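Local structure of arylamine n-acetyltransferase (Mycobacterium smegmatis, 1W5R) at residues A62-R67 against Q73-G78. The protein catalyses transfer of an acetyl group to arylamines, probably through an acetylated enzyme intermediate as in other arylamine N-acetyltransferases. The protein carries 1 engineered substitution. Residues are numbered along the deposited sequence; the frame is centred on the assembly and turned at random.
Sequences AKLVDR and QYEHNG. Engineered in segment 73-78: Gln73 (natural residue Cys).
Glu75 of helix 73-87 meets Leu64 and Lys63 of helix 57-66 along its whole side chain and ends in a buried salt bridge. Its CB rests against the forked end of Leu64, 4.0 Å from Leu64 CD1. CG stands anti to the carbonyl carbon, beside the backbone N (chi1 -66°), and the extended chain beyond it brings the carboxylate to Lys63. There Glu75 OE1 receives Lys63 NZ at 2.8 Å on the syn lone pair of OE1, the side facing OE2. The Lys63 chain is itself fully extended, and its CD and CE run close by OE1. NZ also pairs with Asp45, so two carboxylates share one ammonium, which probably helps keep all three groups charged in the interior. The second oxygen of Glu75, OE2, takes the backbone N-H of Tyr72, just ahead of helix 73-87. That helix begins with Gln73, engineered in place of the natural cysteine; in arylamine N-acetyltransferases the triad cysteine sits at the start of such a helix, in the papain-like arrangement of a cysteine leading its helix. The two segments cross at -62°, their axes 10.6 Å apart at closest approach. Beside the ion pair, Leu64 crosses the Glu75 side chain at about a right angle. Its CD2 lies 3.8 Å from Glu75 O. The same methyl sits over one face of the His76 imidazole, 4.4 Å from His76 ND1. Both nitrogens of that ring are engaged beyond the two segments, ND1 with His35 NE2 and NE2 with the carbonyl of Pro40.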
loop_
_atom_site.group_PDB
_atom_site.type_symbol
_atom_site.label_atom_id
_atom_site.label_comp_id
_atom_site.label_asym_id
_atom_site.label_seq_id
_atom_site.Cartn_x
_atom_site.Cartn_y
_atom_site.Cartn_z
ATOM N N ALA A 62 -28.184 -12.186 14.856
ATOM C CA ALA A 62 -28.549 -10.809 15.159
ATOM C C ALA A 62 -27.382 -9.847 14.921
ATOM O O ALA A 62 -27.551 -8.802 14.292
ATOM C CB ALA A 62 -29.088 -10.690 16.577
ATOM N N LYS A 63 -26.194 -10.215 15.390
ATOM C CA LYS A 63 -25.041 -9.335 15.247
ATOM C C LYS A 63 -24.415 -9.341 13.846
ATOM O O LYS A 63 -24.246 -8.290 13.237
ATOM C CB LYS A 63 -23.978 -9.667 16.295
ATOM C CG LYS A 63 -22.763 -8.758 16.226
ATOM C CD LYS A 63 -21.711 -9.136 17.250
ATOM C CE LYS A 63 -20.464 -8.296 17.087
ATOM N NZ LYS A 63 -19.417 -8.668 18.071
ATOM N N LEU A 64 -24.056 -10.521 13.349
ATOM C CA LEU A 64 -23.265 -10.587 12.114
ATOM C C LEU A 64 -24.095 -10.451 10.846
ATOM O O LEU A 64 -23.558 -10.132 9.783
ATOM C CB LEU A 64 -22.449 -11.877 12.047
ATOM C CG LEU A 64 -21.081 -11.831 12.727
ATOM C CD1 LEU A 64 -21.230 -11.650 14.221
ATOM C CD2 LEU A 64 -20.291 -13.105 12.397
ATOM N N VAL A 65 -25.394 -10.716 10.961
ATOM C CA VAL A 65 -26.285 -10.593 9.816
ATOM C C VAL A 65 -27.132 -9.324 9.948
ATOM O O VAL A 65 -26.961 -8.387 9.167
ATOM C CB VAL A 65 -27.145 -11.864 9.609
ATOM C CG1 VAL A 65 -28.157 -11.661 8.468
ATOM C CG2 VAL A 65 -26.238 -13.098 9.366
ATOM N N ASP A 66 -27.991 -9.268 10.965
ATOM C CA ASP A 66 -28.987 -8.190 11.055
ATOM C C ASP A 66 -28.386 -6.819 11.332
ATOM O O ASP A 66 -28.898 -5.805 10.847
ATOM C CB ASP A 66 -30.047 -8.499 12.117
ATOM C CG ASP A 66 -30.836 -9.768 11.814
ATOM O OD1 ASP A 66 -30.830 -10.246 10.655
ATOM O OD2 ASP A 66 -31.460 -10.296 12.754
ATOM N N ARG A 67 -27.312 -6.778 12.116
ATOM C CA ARG A 67 -26.700 -5.493 12.486
ATOM C C ARG A 67 -25.502 -5.101 11.622
ATOM O O ARG A 67 -24.897 -4.044 11.841
ATOM C CB ARG A 67 -26.344 -5.451 13.982
ATOM C CG ARG A 67 -27.538 -5.769 14.897
ATOM C CD ARG A 67 -27.355 -5.414 16.376
ATOM N NE ARG A 67 -25.974 -5.384 16.821
ATOM C CZ ARG A 67 -25.400 -6.294 17.598
ATOM N NH1 ARG A 67 -26.082 -7.348 18.037
ATOM N NH2 ARG A 67 -24.127 -6.140 17.932
ATOM N N GLN A 73 -13.380 -15.210 15.833
ATOM C CA GLN A 73 -13.406 -16.618 15.439
ATOM C C GLN A 73 -14.667 -17.371 15.872
ATOM O O GLN A 73 -15.264 -18.122 15.081
ATOM C CB GLN A 73 -12.144 -17.349 15.937
ATOM C CG GLN A 73 -11.784 -17.205 17.400
ATOM C CD GLN A 73 -10.906 -15.983 17.708
ATOM O OE1 GLN A 73 -10.910 -14.999 16.973
ATOM N NE2 GLN A 73 -10.150 -16.059 18.800
ATOM N N TYR A 74 -15.072 -17.185 17.127
ATOM C CA TYR A 74 -16.248 -17.912 17.640
ATOM C C TYR A 74 -17.558 -17.479 16.993
ATOM O O TYR A 74 -18.518 -18.270 16.851
ATOM C CB TYR A 74 -16.366 -17.739 19.139
ATOM C CG TYR A 74 -15.236 -18.319 19.940
ATOM C CD1 TYR A 74 -14.202 -17.510 20.417
ATOM C CD2 TYR A 74 -15.188 -19.688 20.223
ATOM C CE1 TYR A 74 -13.148 -18.047 21.167
ATOM C CE2 TYR A 74 -14.144 -20.238 20.976
ATOM C CZ TYR A 74 -13.124 -19.415 21.437
ATOM O OH TYR A 74 -12.098 -19.917 22.203
ATOM N N GLU A 75 -17.599 -16.210 16.612
ATOM C CA GLU A 75 -18.795 -15.652 15.995
ATOM C C GLU A 75 -18.908 -16.113 14.553
ATOM O O GLU A 75 -19.979 -16.528 14.098
ATOM C CB GLU A 75 -18.785 -14.122 16.105
ATOM C CG GLU A 75 -18.904 -13.654 17.545
ATOM C CD GLU A 75 -18.571 -12.194 17.723
ATOM O OE1 GLU A 75 -19.476 -11.431 18.143
ATOM O OE2 GLU A 75 -17.399 -11.812 17.476
ATOM N N HIS A 76 -17.792 -16.048 13.826
ATOM C CA HIS A 76 -17.763 -16.480 12.427
ATOM C C HIS A 76 -18.093 -17.935 12.235
ATOM O O HIS A 76 -19.017 -18.285 11.498
ATOM C CB HIS A 76 -16.389 -16.206 11.836
ATOM C CG HIS A 76 -16.258 -14.827 11.285
ATOM N ND1 HIS A 76 -16.810 -14.458 10.076
ATOM C CD2 HIS A 76 -15.685 -13.710 11.799
ATOM C CE1 HIS A 76 -16.560 -13.180 9.855
ATOM N NE2 HIS A 76 -15.885 -12.700 10.891
ATOM N N ASN A 77 -17.329 -18.786 12.888
ATOM C CA ASN A 77 -17.526 -20.218 12.711
ATOM C C ASN A 77 -18.765 -20.707 13.418
ATOM O O ASN A 77 -19.379 -21.683 12.977
ATOM C CB ASN A 77 -16.262 -20.982 13.086
ATOM C CG ASN A 77 -15.169 -20.792 12.036
ATOM O OD1 ASN A 77 -15.469 -20.712 10.846
ATOM N ND2 ASN A 77 -13.920 -20.687 12.476
ATOM N N GLY A 78 -19.157 -20.021 14.480
ATOM C CA GLY A 78 -20.427 -20.358 15.116
ATOM C C GLY A 78 -21.551 -20.129 14.127
ATOM O O GLY A 78 -22.354 -21.035 13.866
#